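Local coordinates for protein REP-associated tyrosine transposase (Escherichia coli, PDB 4ER8) that binds repeated extragenic palindrome DNA hairpins and cleaves and recombines the interspersed mosaic elements that contain them, acting as a single-stranded DNA nuclease, at residues T13-S25 / D153-S165. Residues are numbered along the deposited sequence; the frame is centred on the assembly and turned at random.
With NI (nickel (II) ion), chain C; nucleotides of chain B.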
loop_
_atom_site.group_PDB
_atom_site.type_symbol
_atom_site.label_atom_id
_atom_site.label_comp_id
_atom_site.label_asym_id
_atom_site.label_seq_id
_atom_site.Cartn_x
_atom_site.Cartn_y
_atom_site.Cartn_z
ATOM N N THR A 13 -10.953 6.842 -5.511
ATOM C CA THR A 13 -9.914 5.864 -5.556
ATOM C C THR A 13 -8.630 6.601 -5.250
ATOM O O THR A 13 -8.455 7.730 -5.705
ATOM C CB THR A 13 -9.889 5.213 -6.954
ATOM O OG1 THR A 13 -11.071 4.386 -7.103
ATOM C CG2 THR A 13 -8.648 4.333 -7.128
ATOM N N TRP A 14 -7.739 5.993 -4.472
ATOM C CA TRP A 14 -6.490 6.636 -4.126
ATOM C C TRP A 14 -5.339 5.642 -4.001
ATOM O O TRP A 14 -5.539 4.421 -3.825
ATOM C CB TRP A 14 -6.583 7.328 -2.765
ATOM C CG TRP A 14 -7.590 8.426 -2.549
ATOM C CD1 TRP A 14 -7.349 9.786 -2.589
ATOM C CD2 TRP A 14 -8.957 8.279 -2.164
ATOM N NE1 TRP A 14 -8.498 10.473 -2.266
ATOM C CE2 TRP A 14 -9.493 9.569 -2.015
ATOM C CE3 TRP A 14 -9.777 7.184 -1.946
ATOM C CZ2 TRP A 14 -10.812 9.785 -1.687
ATOM C CZ3 TRP A 14 -11.050 7.380 -1.604
ATOM C CH2 TRP A 14 -11.577 8.677 -1.468
ATOM N N PHE A 15 -4.131 6.215 -4.040
ATOM C CA PHE A 15 -2.876 5.503 -3.900
ATOM C C PHE A 15 -2.262 5.999 -2.598
ATOM O O PHE A 15 -2.343 7.213 -2.322
ATOM C CB PHE A 15 -1.955 5.910 -5.034
ATOM C CG PHE A 15 -0.532 5.405 -4.877
ATOM C CD1 PHE A 15 -0.190 4.152 -5.280
ATOM C CD2 PHE A 15 0.442 6.197 -4.288
ATOM C CE1 PHE A 15 1.116 3.686 -5.116
ATOM C CE2 PHE A 15 1.720 5.754 -4.140
ATOM C CZ PHE A 15 2.069 4.506 -4.575
ATOM N N PHE A 16 -1.644 5.096 -1.827
ATOM C CA PHE A 16 -1.111 5.457 -0.520
ATOM C C PHE A 16 0.231 4.798 -0.313
ATOM O O PHE A 16 0.517 3.786 -0.928
ATOM C CB PHE A 16 -2.021 5.004 0.625
ATOM C CG PHE A 16 -3.426 5.504 0.565
ATOM C CD1 PHE A 16 -4.438 4.683 0.155
ATOM C CD2 PHE A 16 -3.745 6.754 0.959
ATOM C CE1 PHE A 16 -5.769 5.091 0.166
ATOM C CE2 PHE A 16 -5.101 7.200 0.948
ATOM C CZ PHE A 16 -6.104 6.355 0.553
ATOM N N THR A 17 1.050 5.373 0.561
ATOM C CA THR A 17 2.384 4.861 0.861
ATOM C C THR A 17 2.464 5.040 2.356
ATOM O O THR A 17 2.269 6.168 2.892
ATOM C CB THR A 17 3.514 5.691 0.183
ATOM O OG1 THR A 17 3.518 5.467 -1.241
ATOM C CG2 THR A 17 4.883 5.254 0.694
ATOM N N VAL A 18 2.680 3.927 3.059
ATOM C CA VAL A 18 2.831 3.968 4.506
ATOM C C VAL A 18 4.200 3.345 4.833
ATOM O O VAL A 18 4.541 2.222 4.395
ATOM C CB VAL A 18 1.724 3.224 5.166
ATOM C CG1 VAL A 18 1.997 3.072 6.598
ATOM C CG2 VAL A 18 0.362 3.909 4.915
ATOM N N ASN A 19 5.006 4.106 5.560
ATOM C CA ASN A 19 6.347 3.689 5.875
ATOM C C ASN A 19 6.487 3.393 7.333
ATOM O O ASN A 19 5.910 4.060 8.193
ATOM C CB ASN A 19 7.352 4.773 5.536
ATOM C CG ASN A 19 7.485 5.019 4.047
ATOM O OD1 ASN A 19 7.238 6.124 3.588
ATOM N ND2 ASN A 19 7.895 4.006 3.290
ATOM N N LEU A 20 7.285 2.370 7.600
ATOM C CA LEU A 20 7.774 2.098 8.926
ATOM C C LEU A 20 8.866 3.138 9.145
ATOM O O LEU A 20 9.617 3.487 8.185
ATOM C CB LEU A 20 8.351 0.698 8.960
ATOM C CG LEU A 20 7.767 -0.212 10.019
ATOM C CD1 LEU A 20 6.277 0.017 10.189
ATOM C CD2 LEU A 20 8.050 -1.619 9.627
ATOM N N ARG A 21 8.917 3.646 10.382
ATOM C CA ARG A 21 9.913 4.623 10.839
ATOM C C ARG A 21 11.375 4.165 10.628
ATOM O O ARG A 21 12.207 4.948 10.204
ATOM C CB ARG A 21 9.655 4.962 12.313
ATOM C CG ARG A 21 10.448 6.137 12.841
ATOM C CD ARG A 21 9.638 6.972 13.805
ATOM N NE ARG A 21 9.617 8.346 13.309
ATOM C CZ ARG A 21 8.708 9.242 13.666
ATOM N NH1 ARG A 21 7.755 8.935 14.533
ATOM N NH2 ARG A 21 8.735 10.443 13.140
ATOM N N ASN A 22 11.639 2.881 10.882
ATOM C CA ASN A 22 12.990 2.269 10.871
ATOM C C ASN A 22 13.368 1.558 9.535
ATOM O O ASN A 22 12.782 0.536 9.150
ATOM C CB ASN A 22 13.095 1.343 12.114
ATOM C CG ASN A 22 14.347 0.452 12.136
ATOM O OD1 ASN A 22 15.378 0.716 11.500
ATOM N ND2 ASN A 22 14.241 -0.626 12.904
ATOM N N ARG A 23 14.362 2.128 8.847
ATOM C CA ARG A 23 14.815 1.667 7.536
ATOM C C ARG A 23 15.226 0.210 7.518
ATOM O O ARG A 23 15.003 -0.440 6.510
ATOM C CB ARG A 23 16.029 2.468 7.032
ATOM C CG ARG A 23 15.961 3.942 7.225
ATOM C CD ARG A 23 17.056 4.670 6.424
ATOM N NE ARG A 23 16.831 4.571 4.981
ATOM C CZ ARG A 23 17.073 5.536 4.084
ATOM N NH1 ARG A 23 17.543 6.731 4.462
ATOM N NH2 ARG A 23 16.837 5.304 2.788
ATOM N N ARG A 24 15.878 -0.278 8.578
ATOM C CA ARG A 24 16.393 -1.665 8.610
ATOM C C ARG A 24 15.356 -2.662 9.151
ATOM O O ARG A 24 15.676 -3.839 9.339
ATOM C CB ARG A 24 17.718 -1.801 9.430
ATOM C CG ARG A 24 18.898 -0.944 8.988
ATOM C CD ARG A 24 19.368 -1.325 7.599
ATOM N NE ARG A 24 19.737 -0.163 6.772
ATOM C CZ ARG A 24 19.804 -0.174 5.428
ATOM N NH1 ARG A 24 19.531 -1.286 4.739
ATOM N NH2 ARG A 24 20.137 0.932 4.757
ATOM N N SER A 25 14.135 -2.204 9.435
ATOM C CA SER A 25 13.086 -3.103 9.936
ATOM C C SER A 25 12.661 -4.123 8.894
ATOM O O SER A 25 12.817 -3.886 7.698
ATOM C CB SER A 25 11.882 -2.293 10.372
ATOM O OG SER A 25 10.860 -3.113 10.890
ATOM N N ASP A 153 8.878 -1.131 -16.714
ATOM C CA ASP A 153 9.927 -0.157 -16.404
ATOM C C ASP A 153 9.866 0.244 -14.923
ATOM O O ASP A 153 8.798 0.536 -14.404
ATOM C CB ASP A 153 9.765 1.121 -17.248
ATOM C CG ASP A 153 9.671 0.857 -18.738
ATOM O OD1 ASP A 153 10.415 -0.038 -19.265
ATOM O OD2 ASP A 153 8.842 1.574 -19.383
ATOM N N VAL A 154 11.003 0.290 -14.247
ATOM C CA VAL A 154 11.073 0.892 -12.905
ATOM C C VAL A 154 11.080 2.426 -13.025
ATOM O O VAL A 154 12.059 2.985 -13.499
ATOM C CB VAL A 154 12.360 0.424 -12.171
ATOM C CG1 VAL A 154 12.752 1.385 -11.066
ATOM C CG2 VAL A 154 12.208 -0.991 -11.651
ATOM N N THR A 155 10.004 3.103 -12.618
ATOM C CA THR A 155 9.924 4.585 -12.714
ATOM C C THR A 155 10.132 5.350 -11.373
ATOM O O THR A 155 10.123 4.766 -10.276
ATOM C CB THR A 155 8.597 5.078 -13.402
ATOM O OG1 THR A 155 7.486 4.926 -12.510
ATOM C CG2 THR A 155 8.304 4.307 -14.665
ATOM N N ASP A 156 10.287 6.672 -11.473
ATOM C CA ASP A 156 10.538 7.510 -10.307
ATOM C C ASP A 156 9.609 8.685 -9.990
ATOM O O ASP A 156 10.013 9.556 -9.207
ATOM C CB ASP A 156 11.976 8.025 -10.356
ATOM C CG ASP A 156 12.906 7.188 -9.513
ATOM O OD1 ASP A 156 13.046 7.520 -8.304
ATOM O OD2 ASP A 156 13.441 6.175 -10.039
ATOM N N PHE A 157 8.387 8.751 -10.526
ATOM C CA PHE A 157 7.527 9.869 -10.128
ATOM C C PHE A 157 7.394 9.799 -8.617
ATOM O O PHE A 157 7.425 8.727 -8.043
ATOM C CB PHE A 157 6.167 9.861 -10.814
ATOM C CG PHE A 157 5.313 8.676 -10.464
ATOM C CD1 PHE A 157 4.641 8.611 -9.232
ATOM C CD2 PHE A 157 5.165 7.618 -11.370
ATOM C CE1 PHE A 157 3.852 7.490 -8.897
ATOM C CE2 PHE A 157 4.372 6.490 -11.053
ATOM C CZ PHE A 157 3.714 6.433 -9.808
ATOM N N SER A 158 7.309 10.950 -7.970
ATOM C CA SER A 158 7.239 11.036 -6.519
ATOM C C SER A 158 5.947 10.391 -6.010
ATOM O O SER A 158 4.895 10.604 -6.582
ATOM C CB SER A 158 7.310 12.498 -6.099
ATOM O OG SER A 158 6.037 13.062 -6.257
ATOM N N ALA A 159 6.054 9.632 -4.916
ATOM C CA ALA A 159 5.109 8.567 -4.584
ATOM C C ALA A 159 5.117 8.247 -3.076
ATOM O O ALA A 159 4.707 7.161 -2.656
ATOM C CB ALA A 159 5.490 7.337 -5.360
ATOM N N GLY A 160 5.626 9.167 -2.274
ATOM C CA GLY A 160 5.682 8.975 -0.849
ATOM C C GLY A 160 6.832 8.148 -0.316
ATOM O O GLY A 160 6.951 7.993 0.904
ATOM N N GLU A 161 7.683 7.599 -1.193
ATOM C CA GLU A 161 8.866 6.844 -0.700
ATOM C C GLU A 161 9.743 7.643 0.290
ATOM O O GLU A 161 9.877 8.883 0.195
ATOM C CB GLU A 161 9.739 6.297 -1.829
ATOM C CG GLU A 161 9.015 5.484 -2.927
ATOM C CD GLU A 161 8.783 4.028 -2.587
ATOM O OE1 GLU A 161 8.918 3.618 -1.408
ATOM O OE2 GLU A 161 8.450 3.260 -3.512
ATOM N N ARG A 162 10.335 6.912 1.244
ATOM C CA ARG A 162 11.330 7.483 2.144
ATOM C C ARG A 162 12.511 8.048 1.350
ATOM O O ARG A 162 12.866 7.517 0.285
ATOM C CB ARG A 162 11.758 6.473 3.202
ATOM C CG ARG A 162 12.818 5.531 2.797
ATOM C CD ARG A 162 12.717 4.205 3.593
ATOM N NE ARG A 162 12.636 4.443 5.015
ATOM C CZ ARG A 162 11.999 3.669 5.879
ATOM N NH1 ARG A 162 11.368 2.578 5.483
ATOM N NH2 ARG A 162 11.987 4.009 7.161
ATOM N N ILE A 163 13.055 9.159 1.849
ATOM C CA ILE A 163 14.248 9.797 1.294
ATOM C C ILE A 163 15.392 8.780 1.215
ATOM O O ILE A 163 15.670 8.086 2.202
ATOM C CB ILE A 163 14.677 11.051 2.141
ATOM C CG1 ILE A 163 14.473 10.819 3.648
ATOM C CG2 ILE A 163 13.812 12.274 1.799
ATOM C CD1 ILE A 163 15.219 9.542 4.334
ATOM N N ILE A 164 16.022 8.658 0.040
ATOM C CA ILE A 164 17.187 7.760 -0.110
ATOM C C ILE A 164 18.450 8.507 0.295
ATOM O O ILE A 164 18.944 9.382 -0.426
ATOM C CB ILE A 164 17.341 7.055 -1.545
ATOM C CG1 ILE A 164 17.241 8.052 -2.725
ATOM C CG2 ILE A 164 16.333 5.899 -1.716
ATOM C CD1 ILE A 164 18.004 7.615 -4.004
ATOM N N SER A 165 18.941 8.178 1.482
ATOM C CA SER A 165 20.209 8.721 1.952
ATOM C C SER A 165 21.218 7.599 2.292
ATOM O O SER A 165 21.676 6.851 1.408
ATOM C CB SER A 165 19.965 9.674 3.132
ATOM O OG SER A 165 20.885 9.430 4.186
HETATM NI NI NI C . 8.313 1.588 -2.247
ATOM P P DG B 5 9.715 12.849 10.836
ATOM O OP1 DG B 5 11.131 13.294 10.972
ATOM O OP2 DG B 5 9.310 11.560 11.402
ATOM O "O5'" DG B 5 8.666 13.885 11.419
ATOM C "C5'" DG B 5 7.322 13.481 11.553
ATOM C "C4'" DG B 5 6.886 13.807 12.957
ATOM O "O4'" DG B 5 7.451 12.812 13.849
ATOM C "C3'" DG B 5 7.347 15.151 13.545
ATOM O "O3'" DG B 5 6.217 15.768 14.097
ATOM C "C2'" DG B 5 8.291 14.766 14.684
ATOM C "C1'" DG B 5 7.679 13.449 15.109
ATOM N N9 DG B 5 8.435 12.447 15.847
ATOM C C8 DG B 5 7.937 11.706 16.905
ATOM N N7 DG B 5 8.785 10.796 17.312
ATOM C C5 DG B 5 9.892 10.953 16.449
ATOM C C6 DG B 5 11.148 10.267 16.411
ATOM O O6 DG B 5 11.539 9.353 17.165
ATOM N N1 DG B 5 12.004 10.706 15.390
ATOM C C2 DG B 5 11.684 11.696 14.485
ATOM N N2 DG B 5 12.634 11.983 13.571
ATOM N N3 DG B 5 10.528 12.372 14.521
ATOM C C4 DG B 5 9.689 11.952 15.536
ATOM P P DG B 4 7.107 17.332 6.137
ATOM O OP1 DG B 4 6.350 18.096 7.151
ATOM O OP2 DG B 4 8.198 17.916 5.329
ATOM O "O5'" DG B 4 7.704 16.101 6.950
ATOM C "C5'" DG B 4 6.894 15.240 7.704
ATOM C "C4'" DG B 4 7.668 13.954 7.925
ATOM O "O4'" DG B 4 7.934 13.408 6.605
ATOM C "C3'" DG B 4 9.042 14.082 8.592
ATOM O "O3'" DG B 4 9.294 12.888 9.276
ATOM C "C2'" DG B 4 10.000 14.176 7.405
ATOM C "C1'" DG B 4 9.350 13.158 6.477
ATOM N N9 DG B 4 9.689 13.260 5.044
ATOM C C8 DG B 4 10.231 14.330 4.375
ATOM N N7 DG B 4 10.399 14.148 3.097
ATOM C C5 DG B 4 9.928 12.858 2.894
ATOM C C6 DG B 4 9.832 12.083 1.688
ATOM O O6 DG B 4 10.182 12.435 0.534
ATOM N N1 DG B 4 9.272 10.805 1.880
ATOM C C2 DG B 4 8.838 10.362 3.086
ATOM N N2 DG B 4 8.363 9.113 3.100
ATOM N N3 DG B 4 8.920 11.067 4.225
ATOM C C4 DG B 4 9.474 12.308 4.066
ATOM P P DA B 3 3.969 18.829 1.654
ATOM O OP1 DA B 3 3.371 18.921 2.987
ATOM O OP2 DA B 3 4.535 20.093 1.171
ATOM O "O5'" DA B 3 5.048 17.685 1.379
ATOM C "C5'" DA B 3 4.797 16.327 1.665
ATOM C "C4'" DA B 3 4.909 16.102 3.181
ATOM O "O4'" DA B 3 4.589 14.730 3.500
ATOM C "C3'" DA B 3 6.242 16.373 3.833
ATOM O "O3'" DA B 3 5.968 16.715 5.132
ATOM C "C2'" DA B 3 6.897 14.998 3.779
ATOM C "C1'" DA B 3 5.694 14.097 4.085
ATOM N N9 DA B 3 5.628 12.746 3.518
ATOM C C8 DA B 3 6.075 12.302 2.304
ATOM N N7 DA B 3 5.828 11.031 2.093
ATOM C C5 DA B 3 5.187 10.610 3.249
ATOM C C6 DA B 3 4.668 9.358 3.661
ATOM N N6 DA B 3 4.694 8.205 2.930
ATOM N N1 DA B 3 4.067 9.338 4.866
ATOM C C2 DA B 3 4.022 10.450 5.583
ATOM N N3 DA B 3 4.494 11.656 5.308
ATOM C C4 DA B 3 5.051 11.664 4.114
#
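Gly160 O, lying against CG2 of Thr17, takes two base donors of the bound DNA: N2 of DG4 of chain B at 2.8 Å and N6 of DA3 of chain B at 3.0 Å. N6 of DA3 of chain B also gives a weak bond to Thr17 O, consistent with strand 13-19, inside the antiparallel sheet of this HUH nuclease, and the C-terminal tail reading the guide sequence together. Next to this grip, Thr17 OG1 donates to Ala159 O over 2.5 Å, with a C=O...O angle of 161°, and is also hydrogen-bonded to His61 ND1 of the nickel site; Ala159 O lies in the plane of the Phe15 ring, at its CE2 edge. Thr17 CG2 stands anti to the backbone N (chi1 of OG1 -71°), which lays the methyl against Gly160. One residue on, Glu161 O accepts from N1 of DG4 of chain B, while the Glu161 carboxylate, its OE2 also bonded to Tyr115 OH, chelates nickel through OE1 and OE2, completing the site of His59, His61, Asn119 and His123. Farther along, Arg162 NH2 makes a weak bond to Leu20 O, and Arg162 NH1 is salt-bridged to Glu58. Arg23 CA sits over one guanidinium face of Arg162, toward the rim; the two arginines cross obliquely, planes 19° apart, their like charges near but not touching. Arg162 CG lies over a face of the Arg23 guanidinium, whose NH2 comes 3.1 Å from Ile163 O. An alanine in place of Arg23 would probably leave Ile163 O without its neighbouring guanidinium and open a gap beside Arg162 CG. At the tail's edge, Ile163 CD1 rests 3.6 Å from Arg23 NH1.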